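Local coordinates for protein DNA polymerase (Bacillus phage phi29, PDB 2PY5) that copies viral DNA from a protein primer with high processivity, displacing the non-template strand as it goes and proofreading with a 3'-5' exonuclease, at residues Leu123-Phe128 against Leu178-Gln183; Leu185-Met188 against Ser192-Leu195; Met8-Phe13 against Gln171-Ala176. The protein carries 2 engineered substitutions. One frame throughout, in Å; residues are numbered along the deposited sequence.

Contact 1: Leu123-Phe128 against Leu178-Gln183. With nucleotides of chain A.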
# COMPACT_ATOMS: atom_id res chain seq x y z
N LEU F 123 3.68 -7.93 8.16
CA LEU F 123 3.31 -7.28 6.88
C LEU F 123 3.26 -5.75 7.00
O LEU F 123 3.47 -5.02 6.00
CB LEU F 123 1.97 -7.81 6.36
CG LEU F 123 1.57 -7.40 4.95
CD1 LEU F 123 2.54 -7.86 3.89
CD2 LEU F 123 0.16 -7.94 4.65
N LYS F 124 3.01 -5.25 8.21
CA LYS F 124 2.98 -3.79 8.43
C LYS F 124 4.40 -3.21 8.44
O LYS F 124 4.61 -2.04 8.14
CB LYS F 124 2.25 -3.47 9.73
CG LYS F 124 0.77 -3.92 9.76
CD LYS F 124 -0.11 -3.06 8.89
CE LYS F 124 -1.56 -3.53 8.95
NZ LYS F 124 -1.76 -4.87 8.35
N LYS F 125 5.36 -4.06 8.83
CA LYS F 125 6.78 -3.72 8.84
C LYS F 125 7.44 -3.88 7.46
O LYS F 125 8.26 -3.05 7.05
CB LYS F 125 7.48 -4.62 9.84
CG LYS F 125 7.08 -4.38 11.28
CD LYS F 125 8.13 -3.66 12.07
CE LYS F 125 8.54 -2.35 11.42
NZ LYS F 125 9.46 -1.51 12.23
N LEU F 126 7.07 -4.96 6.77
CA LEU F 126 7.66 -5.41 5.53
C LEU F 126 6.50 -5.68 4.57
O LEU F 126 6.02 -6.81 4.46
CB LEU F 126 8.50 -6.67 5.80
CG LEU F 126 9.67 -6.48 6.78
CD1 LEU F 126 10.15 -7.87 7.29
CD2 LEU F 126 10.81 -5.70 6.13
N PRO F 127 6.01 -4.62 3.89
CA PRO F 127 4.76 -4.73 3.11
C PRO F 127 4.90 -5.43 1.74
O PRO F 127 4.63 -4.84 0.69
CB PRO F 127 4.33 -3.27 2.98
CG PRO F 127 5.64 -2.53 2.91
CD PRO F 127 6.51 -3.24 3.92
N PHE F 128 5.32 -6.70 1.77
CA PHE F 128 5.52 -7.52 0.57
C PHE F 128 5.26 -8.94 0.96
O PHE F 128 5.37 -9.27 2.13
CB PHE F 128 6.96 -7.41 0.06
CG PHE F 128 7.53 -6.03 0.11
CD1 PHE F 128 8.27 -5.62 1.21
CD2 PHE F 128 7.33 -5.16 -0.93
CE1 PHE F 128 8.80 -4.32 1.26
CE2 PHE F 128 7.86 -3.87 -0.90
CZ PHE F 128 8.59 -3.46 0.21
N LEU F 178 15.11 -8.81 11.75
CA LEU F 178 16.33 -8.50 12.50
C LEU F 178 17.16 -7.40 11.81
O LEU F 178 17.64 -6.47 12.46
CB LEU F 178 17.16 -9.77 12.73
CG LEU F 178 18.39 -9.54 13.62
CD1 LEU F 178 17.97 -9.01 14.97
CD2 LEU F 178 19.17 -10.82 13.77
N ILE F 179 17.32 -7.50 10.49
CA ILE F 179 18.01 -6.47 9.74
C ILE F 179 17.32 -5.11 9.92
O ILE F 179 17.99 -4.12 10.16
CB ILE F 179 18.12 -6.83 8.23
CG1 ILE F 179 19.02 -8.06 8.03
CG2 ILE F 179 18.65 -5.68 7.44
CD1 ILE F 179 18.76 -8.79 6.71
N GLN F 180 16.00 -5.08 9.81
CA GLN F 180 15.21 -3.86 10.00
C GLN F 180 15.43 -3.25 11.40
O GLN F 180 15.75 -2.08 11.54
CB GLN F 180 13.76 -4.16 9.74
CG GLN F 180 12.85 -2.95 9.64
CD GLN F 180 11.50 -3.33 9.15
OE1 GLN F 180 11.01 -4.41 9.44
NE2 GLN F 180 10.88 -2.44 8.40
N PHE F 181 15.32 -4.09 12.42
CA PHE F 181 15.50 -3.64 13.80
C PHE F 181 16.92 -3.14 14.04
O PHE F 181 17.13 -2.11 14.70
CB PHE F 181 15.17 -4.77 14.80
CG PHE F 181 13.73 -5.23 14.78
CD1 PHE F 181 12.70 -4.42 14.31
CD2 PHE F 181 13.40 -6.49 15.27
CE1 PHE F 181 11.38 -4.87 14.32
CE2 PHE F 181 12.08 -6.93 15.28
CZ PHE F 181 11.08 -6.12 14.81
N LYS F 182 17.91 -3.81 13.46
CA LYS F 182 19.30 -3.37 13.61
C LYS F 182 19.58 -2.00 12.98
O LYS F 182 20.52 -1.30 13.38
CB LYS F 182 20.28 -4.41 13.04
CG LYS F 182 20.44 -5.63 13.91
CD LYS F 182 21.37 -6.65 13.25
CE LYS F 182 21.75 -7.79 14.19
NZ LYS F 182 22.64 -8.80 13.51
N GLN F 183 18.77 -1.61 11.99
CA GLN F 183 18.86 -0.30 11.38
C GLN F 183 18.21 0.78 12.25
O GLN F 183 18.33 1.96 11.95
CB GLN F 183 18.16 -0.27 10.01
CG GLN F 183 18.64 -1.26 8.99
CD GLN F 183 20.11 -1.47 9.01
OE1 GLN F 183 20.87 -0.56 8.67
NE2 GLN F 183 20.53 -2.69 9.42
P DT A 5 0.60 -8.39 -1.74
OP1 DT A 5 1.46 -7.23 -1.39
OP2 DT A 5 0.63 -8.96 -3.09
O5' DT A 5 0.93 -9.57 -0.68
C5' DT A 5 1.18 -9.27 0.66
C4' DT A 5 0.43 -10.24 1.54
O4' DT A 5 -0.96 -9.94 1.42
C3' DT A 5 0.56 -11.70 1.16
O3' DT A 5 1.64 -12.24 1.86
C2' DT A 5 -0.76 -12.31 1.62
C1' DT A 5 -1.70 -11.12 1.64
N1 DT A 5 -2.71 -11.12 0.57
C2 DT A 5 -4.02 -11.03 0.96
O2 DT A 5 -4.38 -10.99 2.13
N3 DT A 5 -4.89 -11.03 -0.09
C4 DT A 5 -4.58 -11.07 -1.44
O4 DT A 5 -5.47 -11.07 -2.29
C5 DT A 5 -3.19 -11.15 -1.77
C7 DT A 5 -2.74 -11.21 -3.20
C6 DT A 5 -2.31 -11.17 -0.76

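Contact 2: Leu185-Met188 against Ser192-Leu195. With nucleotides of chain C.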
# COMPACT_ATOMS: atom_id res chain seq x y z
N LEU F 185 14.90 0.65 12.89
CA LEU F 185 13.54 0.76 12.37
C LEU F 185 12.65 -0.22 13.13
O LEU F 185 12.31 -1.29 12.64
CB LEU F 185 13.53 0.48 10.86
CG LEU F 185 13.95 1.58 9.86
CD1 LEU F 185 14.70 2.77 10.47
CD2 LEU F 185 14.72 1.00 8.69
N ASP F 186 12.30 0.15 14.36
CA ASP F 186 11.66 -0.84 15.24
C ASP F 186 10.28 -0.44 15.75
O ASP F 186 9.79 -1.01 16.73
CB ASP F 186 12.57 -1.14 16.42
CG ASP F 186 12.87 0.06 17.25
OD1 ASP F 186 13.82 -0.01 18.08
OD2 ASP F 186 12.20 1.10 17.08
N ARG F 187 9.65 0.53 15.09
CA ARG F 187 8.25 0.86 15.40
C ARG F 187 7.29 -0.13 14.76
O ARG F 187 7.69 -1.06 14.06
CB ARG F 187 7.98 2.31 14.99
CG ARG F 187 8.79 3.26 15.87
CD ARG F 187 8.74 4.63 15.38
NE ARG F 187 7.43 5.20 15.65
CZ ARG F 187 7.07 5.82 16.77
NH1 ARG F 187 7.94 6.01 17.77
NH2 ARG F 187 5.82 6.27 16.89
N MET F 188 5.99 0.04 15.02
CA MET F 188 5.03 -0.96 14.62
C MET F 188 4.91 -1.13 13.11
O MET F 188 4.61 -2.24 12.65
CB MET F 188 3.66 -0.64 15.21
CG MET F 188 2.67 -1.76 15.09
SD MET F 188 1.06 -1.36 15.81
CE MET F 188 1.63 -0.77 17.41
N SER F 192 5.33 4.43 10.43
CA SER F 192 5.69 4.95 11.74
C SER F 192 7.21 5.15 11.78
O SER F 192 7.67 6.16 12.30
CB SER F 192 5.23 3.99 12.82
OG SER F 192 5.35 4.56 14.10
N ASP F 193 7.95 4.22 11.18
CA ASP F 193 9.42 4.34 11.13
C ASP F 193 9.80 5.57 10.31
O ASP F 193 10.70 6.37 10.70
CB ASP F 193 10.09 3.10 10.50
CG ASP F 193 10.05 1.88 11.38
OD1 ASP F 193 10.17 2.00 12.59
OD2 ASP F 193 9.95 0.76 10.82
N SER F 194 9.15 5.74 9.18
CA SER F 194 9.43 6.88 8.29
C SER F 194 9.19 8.20 8.99
O SER F 194 10.01 9.12 8.95
CB SER F 194 8.60 6.83 7.01
OG SER F 194 9.12 5.90 6.09
N LEU F 195 8.04 8.32 9.65
CA LEU F 195 7.71 9.56 10.33
C LEU F 195 8.67 9.87 11.47
O LEU F 195 9.05 11.03 11.66
CB LEU F 195 6.25 9.55 10.81
CG LEU F 195 5.72 10.85 11.40
CD1 LEU F 195 5.84 12.02 10.43
CD2 LEU F 195 4.28 10.69 11.90
P DA C 3 2.06 4.09 15.80
OP1 DA C 3 3.33 3.41 15.48
OP2 DA C 3 1.91 5.58 15.88
O5' DA C 3 0.92 3.57 14.81
C5' DA C 3 1.00 2.26 14.33
C4' DA C 3 -0.33 1.91 13.70
O4' DA C 3 -1.34 1.92 14.73
C3' DA C 3 -0.83 2.87 12.64
O3' DA C 3 -0.50 2.37 11.36
C2' DA C 3 -2.36 2.85 12.82
C1' DA C 3 -2.59 2.43 14.27
N9 DA C 3 -2.88 3.47 15.25
C8 DA C 3 -2.18 4.65 15.43
N7 DA C 3 -2.62 5.39 16.43
C5 DA C 3 -3.66 4.63 16.95
C6 DA C 3 -4.55 4.84 18.02
N6 DA C 3 -4.52 5.93 18.80
N1 DA C 3 -5.48 3.88 18.28
C2 DA C 3 -5.51 2.79 17.50
N3 DA C 3 -4.73 2.48 16.46
C4 DA C 3 -3.82 3.45 16.24

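Contact 3: Met8-Phe13 against Gln171-Ala176. Engineered in segment 8-13: Ala12 (natural residue Asp).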
# COMPACT_ATOMS: atom_id res chain seq x y z
N MET F 8 11.66 -11.63 20.89
CA MET F 8 10.85 -11.47 19.69
C MET F 8 10.91 -12.73 18.85
O MET F 8 12.00 -13.27 18.62
CB MET F 8 11.33 -10.30 18.84
CG MET F 8 11.52 -9.00 19.59
SD MET F 8 12.38 -7.74 18.62
CE MET F 8 13.97 -8.51 18.30
N TYR F 9 9.76 -13.15 18.36
CA TYR F 9 9.66 -14.37 17.57
C TYR F 9 8.94 -14.13 16.28
O TYR F 9 7.95 -13.41 16.25
CB TYR F 9 8.90 -15.46 18.34
CG TYR F 9 9.66 -15.97 19.55
CD1 TYR F 9 9.60 -15.30 20.76
CD2 TYR F 9 10.43 -17.12 19.46
CE1 TYR F 9 10.28 -15.77 21.87
CE2 TYR F 9 11.13 -17.58 20.54
CZ TYR F 9 11.06 -16.91 21.76
OH TYR F 9 11.77 -17.39 22.84
N SER F 10 9.43 -14.78 15.23
CA SER F 10 8.75 -14.93 13.96
C SER F 10 7.95 -16.23 13.94
O SER F 10 8.51 -17.30 14.18
CB SER F 10 9.80 -14.99 12.84
OG SER F 10 9.18 -15.20 11.60
N CYS F 11 6.66 -16.13 13.62
CA CYS F 11 5.73 -17.26 13.70
C CYS F 11 4.94 -17.49 12.42
O CYS F 11 4.77 -16.60 11.62
CB CYS F 11 4.73 -16.98 14.82
SG CYS F 11 5.47 -16.75 16.45
N ALA F 12 4.45 -18.72 12.24
CA ALA F 12 3.57 -19.03 11.11
C ALA F 12 2.69 -20.21 11.46
O ALA F 12 3.04 -21.04 12.29
CB ALA F 12 4.38 -19.36 9.88
N PHE F 13 1.52 -20.25 10.80
CA PHE F 13 0.65 -21.43 10.83
C PHE F 13 0.46 -21.98 9.42
O PHE F 13 0.43 -21.22 8.44
CB PHE F 13 -0.75 -21.07 11.30
CG PHE F 13 -0.86 -20.60 12.74
CD1 PHE F 13 -1.85 -19.70 13.07
CD2 PHE F 13 -0.03 -21.08 13.75
CE1 PHE F 13 -2.04 -19.28 14.36
CE2 PHE F 13 -0.20 -20.66 15.04
CZ PHE F 13 -1.21 -19.74 15.35
N GLN F 171 11.99 -18.26 9.08
CA GLN F 171 13.36 -17.76 9.10
C GLN F 171 13.54 -16.57 8.17
O GLN F 171 14.32 -15.68 8.46
CB GLN F 171 14.37 -18.88 8.77
CG GLN F 171 15.82 -18.40 8.88
CD GLN F 171 16.85 -19.52 8.87
OE1 GLN F 171 18.01 -19.29 8.54
NE2 GLN F 171 16.43 -20.71 9.24
N ILE F 172 12.84 -16.57 7.03
CA ILE F 172 12.89 -15.40 6.12
C ILE F 172 12.44 -14.14 6.88
O ILE F 172 13.13 -13.11 6.85
CB ILE F 172 12.02 -15.61 4.88
CG1 ILE F 172 12.68 -16.61 3.93
CG2 ILE F 172 11.78 -14.25 4.15
CD1 ILE F 172 11.71 -17.25 2.96
N ILE F 173 11.28 -14.23 7.53
CA ILE F 173 10.75 -13.09 8.27
C ILE F 173 11.65 -12.75 9.49
O ILE F 173 11.90 -11.58 9.76
CB ILE F 173 9.28 -13.29 8.66
CG1 ILE F 173 8.39 -13.34 7.40
CG2 ILE F 173 8.82 -12.18 9.60
CD1 ILE F 173 8.47 -12.09 6.48
N ALA F 174 12.17 -13.76 10.19
CA ALA F 174 13.14 -13.49 11.26
C ALA F 174 14.36 -12.73 10.77
O ALA F 174 14.80 -11.78 11.40
CB ALA F 174 13.58 -14.79 11.94
N GLU F 175 14.93 -13.16 9.64
CA GLU F 175 16.12 -12.53 9.10
C GLU F 175 15.84 -11.08 8.67
O GLU F 175 16.64 -10.18 8.92
CB GLU F 175 16.68 -13.34 7.93
CG GLU F 175 17.29 -14.69 8.37
CD GLU F 175 17.75 -15.58 7.21
OE1 GLU F 175 17.34 -15.33 6.06
OE2 GLU F 175 18.53 -16.52 7.46
N ALA F 176 14.71 -10.89 8.00
CA ALA F 176 14.35 -9.56 7.48
C ALA F 176 14.04 -8.61 8.63
O ALA F 176 14.51 -7.47 8.62
CB ALA F 176 13.17 -9.64 6.51

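Contact 1: Leu123-Phe128 against Leu178-Gln183
Gln180 reaches from helix 160-182 to the backbone of Lys125, its NE2 giving a nearly straight hydrogen bond to Lys125 O (3.0 Å, 172° at the hydrogen). The carbonyl oxygen lies in the plane of the amide, whereas the nitrogen sits well above the carbonyl's own plane. An extended side chain, with CG anti to the backbone N (chi1 -169°), gives glutamine the length to span the 8.5 Å between the CA atoms of Lys125 and Gln180.

This is the tight part. Gln180 OE1 is wedged among aliphatic carbons, 3.6 Å from both Lys125 CB and Leu126 CD2, and it is buried with no polar partner in the model. Lys125 bends at chi2 and chi3 to pass obliquely by the amide, and its ammonium ends on Arg187 O, Leu185 O and Asp193. Leu126 runs past Gln180 in the opposite direction and also packs on Ala176 and Leu177.

Packing thins toward the partly exposed Phe181, whose ring edge meets Lys125 CD through CE1 at 4.1 Å. On the DNA side Leu123, a residue that binds single-stranded DNA, lays CD1 3.8 Å from C5' of DT5 of chain A.

One hydrogen bond from a side-chain amide thus ties the turn after this DNA-contacting residue to the exonuclease helix, at the probable cost of leaving a carbonyl oxygen poorly solvated.

Contact 2: Leu185-Met188 against Ser192-Leu195
Arg187 meets the start of helix 190-202 twice, once through its backbone and once through its guanidinium. Its N donates to Asp193 OD1 (2.9 Å), which receives it on the syn lone pair. Its NE donates to Ser192 OG (2.7 Å), with the hydroxyl close to the guanidinium plane; NH2 adds only a weak bond to that oxygen.

Ser192 OG in turn donates to OP1 of DA3 of chain C at 2.7 Å, so the hydroxyl relays between arginine and phosphate. The torsion that sets OG anti to the backbone N (chi1 -170°) brings it within reach of both the arginine and the phosphate. A serine is small enough to fit between them, and the arginine would probably polarise its O-H toward the DNA. Met188 adds a nonpolar touch, SD lying 3.9 Å from C5' of the same nucleotide.

Further out, Asp193 pins the loop at a second point. While OD1 holds the arginine backbone, OD2 forms a salt bridge with Lys125 and lies 3.6 Å from Leu185 CB, so each carboxylate oxygen has its own task. Lys125 NZ also donates to Leu185 O and Arg187 O, gathering loop and helix round one ammonium. Thr189 OG1 accepts from Ser192 N near the helix start.

The loop joins helix 160-182, where Gln180 and Phe181 touch it, to helix 190-202, while Met385 of helix 376-387 packs on Leu185 and Asp193 from the polymerisation region.

Contact 3: Met8-Phe13 against Gln171-Ala176
Ser10 faces helix 160-182 from strand 8-15 and alone of residues 8-13 touches Ile173 and Ala174. The strand lies inside the mixed sheet of the exonuclease region, between strands 24-31 and 57-60, with the helix packed against it. Ser10 CA comes within 5.4 Å of Ala174 CA, a close approach that suits the small side chains of serine and alanine.

The van der Waals part is brief. Ser10 CB meets Ala174 CB at 3.9 Å, methylene against methyl, and Ser10 OG lies 3.5 Å from Ile173 CB. The isoleucine presents its branch point and CG2 to the hydroxyl, while the end of its side chain leads away; the residue also packs on His61 and on Ile133 of helix 130-136. A beta-branched residue can thus meet the strand and other neighbours together.

The polar part is a hydrogen bond between Ser10 OG and the backbone oxygen of Ile170, in the preceding turn of the helix. OG stands anti to the backbone N (chi1 177°), a setting that carries it across to the helix. Serine suits the place by being short and still able to bond to a main-chain oxygen.

The backbone part belongs to the sheet: Ser10 pairs with Met30, while Tyr9 and Cys11 pair with Tyr59. Tyr9 and Cys11 direct their side chains away from the helix, as strand alternation requires. Ala12, an engineered replacement for the natural aspartate, occupies a position essential for exonucleolysis.

One buried hydroxyl bonded to a helix carbonyl therefore joins the helix to the strand that carries this exonuclease position, without a charged group at the interface.

All three contacts gather round helix 160-182 and the loop after it, and contact 1 lies on the same side of the chain's centre as each of the others. Contacts 1 and 3 share that helix, their centres 11 Å apart; they touch where Phe181 CE2 packs on Met8 SD at 3.4 Å, and their segments alternate along the chain. Contact 2 follows both in sequence, 9 Å from contact 1 and about 18 Å from contact 3 between centres, and Lys125 bridges it to contact 1. The series runs from the exonuclease sheet, through its packed helix, to helix 190-202 in the region coordinating synthesis and degradation, consistent with a structural connection between the two activities.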